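Local coordinates for protein benzoylformate Decarboxylase (Polynucleobacter necessarius, PDB 4K9Q) that probably decarboxylates benzoylformate as a thiamine diphosphate- and magnesium-dependent enzyme of the TPP family, at residues H264-V269 and G289-Q294. Residues are numbered along the deposited sequence; the frame is centred on the assembly and turned at random.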
loop_
_atom_site.group_PDB
_atom_site.type_symbol
_atom_site.label_atom_id
_atom_site.label_comp_id
_atom_site.label_asym_id
_atom_site.label_seq_id
_atom_site.Cartn_x
_atom_site.Cartn_y
_atom_site.Cartn_z
ATOM N N HIS A 264 39.946 -11.884 -15.921
ATOM C CA HIS A 264 40.141 -10.518 -15.448
ATOM C C HIS A 264 39.969 -10.456 -13.937
ATOM O O HIS A 264 38.988 -10.972 -13.397
ATOM C CB HIS A 264 39.169 -9.584 -16.162
ATOM C CG HIS A 264 39.360 -9.560 -17.644
ATOM N ND1 HIS A 264 40.242 -8.704 -18.269
ATOM C CD2 HIS A 264 38.807 -10.312 -18.624
ATOM C CE1 HIS A 264 40.212 -8.919 -19.572
ATOM N NE2 HIS A 264 39.350 -9.890 -19.814
ATOM N N ASP A 265 40.930 -9.846 -13.249
ATOM C CA ASP A 265 40.914 -9.854 -11.783
ATOM C C ASP A 265 39.942 -8.847 -11.171
ATOM O O ASP A 265 39.412 -9.068 -10.083
ATOM C CB ASP A 265 42.324 -9.669 -11.201
ATOM C CG ASP A 265 43.017 -8.404 -11.689
ATOM O OD1 ASP A 265 42.615 -7.845 -12.732
ATOM O OD2 ASP A 265 43.990 -7.979 -11.026
ATOM N N LEU A 266 39.709 -7.744 -11.871
ATOM C CA LEU A 266 38.819 -6.714 -11.351
ATOM C C LEU A 266 37.734 -6.403 -12.377
ATOM O O LEU A 266 38.035 -6.100 -13.528
ATOM C CB LEU A 266 39.611 -5.445 -11.004
ATOM C CG LEU A 266 38.813 -4.283 -10.417
ATOM C CD1 LEU A 266 38.221 -4.691 -9.083
ATOM C CD2 LEU A 266 39.684 -3.048 -10.267
ATOM N N ILE A 267 36.475 -6.483 -11.953
ATOM C CA ILE A 267 35.355 -6.148 -12.840
ATOM C C ILE A 267 34.800 -4.788 -12.414
ATOM O O ILE A 267 34.372 -4.616 -11.276
ATOM C CB ILE A 267 34.229 -7.207 -12.774
ATOM C CG1 ILE A 267 34.792 -8.624 -12.958
ATOM C CG2 ILE A 267 33.148 -6.913 -13.813
ATOM C CD1 ILE A 267 35.630 -8.793 -14.193
ATOM N N VAL A 268 34.835 -3.820 -13.322
ATOM C CA VAL A 268 34.416 -2.461 -13.013
ATOM C C VAL A 268 33.128 -2.116 -13.770
ATOM O O VAL A 268 33.141 -1.917 -14.990
ATOM C CB VAL A 268 35.520 -1.443 -13.358
ATOM C CG1 VAL A 268 35.094 -0.031 -12.949
ATOM C CG2 VAL A 268 36.826 -1.816 -12.656
ATOM N N VAL A 269 32.016 -2.051 -13.043
ATOM C CA VAL A 269 30.714 -1.789 -13.655
ATOM C C VAL A 269 30.299 -0.341 -13.434
ATOM O O VAL A 269 30.128 0.088 -12.290
ATOM C CB VAL A 269 29.631 -2.707 -13.048
ATOM C CG1 VAL A 269 28.298 -2.521 -13.774
ATOM C CG2 VAL A 269 30.088 -4.175 -13.089
ATOM N N GLY A 289 38.130 -15.691 -7.792
ATOM C CA GLY A 289 39.351 -14.921 -7.654
ATOM C C GLY A 289 39.198 -13.450 -7.996
ATOM O O GLY A 289 39.997 -12.627 -7.549
ATOM N N SER A 290 38.177 -13.118 -8.786
ATOM C CA SER A 290 37.939 -11.722 -9.138
ATOM C C SER A 290 37.117 -11.007 -8.072
ATOM O O SER A 290 36.560 -11.634 -7.163
ATOM C CB SER A 290 37.253 -11.606 -10.503
ATOM O OG SER A 290 35.965 -12.189 -10.478
ATOM N N THR A 291 37.077 -9.685 -8.172
ATOM C CA THR A 291 36.234 -8.860 -7.308
ATOM C C THR A 291 35.596 -7.818 -8.214
ATOM O O THR A 291 36.028 -7.639 -9.356
ATOM C CB THR A 291 37.020 -8.166 -6.183
ATOM O OG1 THR A 291 37.935 -7.216 -6.743
ATOM C CG2 THR A 291 37.787 -9.200 -5.349
ATOM N N LEU A 292 34.570 -7.142 -7.715
ATOM C CA LEU A 292 33.796 -6.224 -8.547
ATOM C C LEU A 292 33.573 -4.865 -7.885
ATOM O O LEU A 292 33.346 -4.782 -6.671
ATOM C CB LEU A 292 32.450 -6.869 -8.911
ATOM C CG LEU A 292 31.457 -6.087 -9.780
ATOM C CD1 LEU A 292 30.634 -7.033 -10.679
ATOM C CD2 LEU A 292 30.543 -5.252 -8.898
ATOM N N LEU A 293 33.631 -3.809 -8.700
ATOM C CA LEU A 293 33.228 -2.472 -8.272
ATOM C C LEU A 293 31.986 -2.087 -9.068
ATOM O O LEU A 293 31.879 -2.435 -10.248
ATOM C CB LEU A 293 34.332 -1.449 -8.552
ATOM C CG LEU A 293 35.705 -1.772 -7.964
ATOM C CD1 LEU A 293 36.726 -0.738 -8.394
ATOM C CD2 LEU A 293 35.616 -1.845 -6.457
ATOM N N GLN A 294 31.061 -1.371 -8.426
ATOM C CA GLN A 294 29.836 -0.899 -9.085
ATOM C C GLN A 294 29.595 0.589 -8.823
ATOM O O GLN A 294 29.701 1.038 -7.687
ATOM C CB GLN A 294 28.613 -1.678 -8.575
ATOM C CG GLN A 294 27.309 -1.272 -9.282
ATOM C CD GLN A 294 26.064 -1.868 -8.647
ATOM O OE1 GLN A 294 26.116 -2.425 -7.551
ATOM N NE2 GLN A 294 24.935 -1.763 -9.346
HETATM O O HOH W 1 40.425 -8.199 -7.419
#
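I267 bonds through its backbone N to T291 O and through its O to L293 N, the two residues flanking its opposite number L292, as parallel pairing requires; T291 N to D265 O and V269 N to L293 O extend the pattern to either side. The V269 N to L293 O bond is short, 2.8 Å, and nearly straight at the hydrogen (171°). Where the strands begin, the bond from T291 N to D265 O stretches to 3.1 Å and bends to 153°. There D265 O also accepts a hydrogen bond from a water, which is in turn hydrogen-bonded to T291 OG1 at 2.8 Å, a hydroxyl also bonded to R193. The CA-H groups of S290, L292 and Q294 add weak contacts to D265 O, I267 O and V269 O.

Side chains then sort by face. On one, L292 carries CG anti to its backbone N, and a chi2 of 147° then turns CD1 toward two neighbours on the adjoining strand, 3.8 Å from V269 CG2 and 4.0 Å from I267 CG2. Truncating L292 to an alanine would probably leave both methyl groups without that packing partner. On the other face, L266 CD1 reaches L293 CG at 4.0 Å and comes within 3.5 Å of T291 OG1; helix 184-196 packs over L266 and L293 here.

The pair occupies inner positions of the six-stranded parallel sheet in the Rossmann-like central domain, flanked by strands 201-204 and 309-312 and away from the cofactor site. Backbone bonds thus join the strands and satisfy buried N-H and C=O groups, whereas the side chains on each face distinguish this register from others.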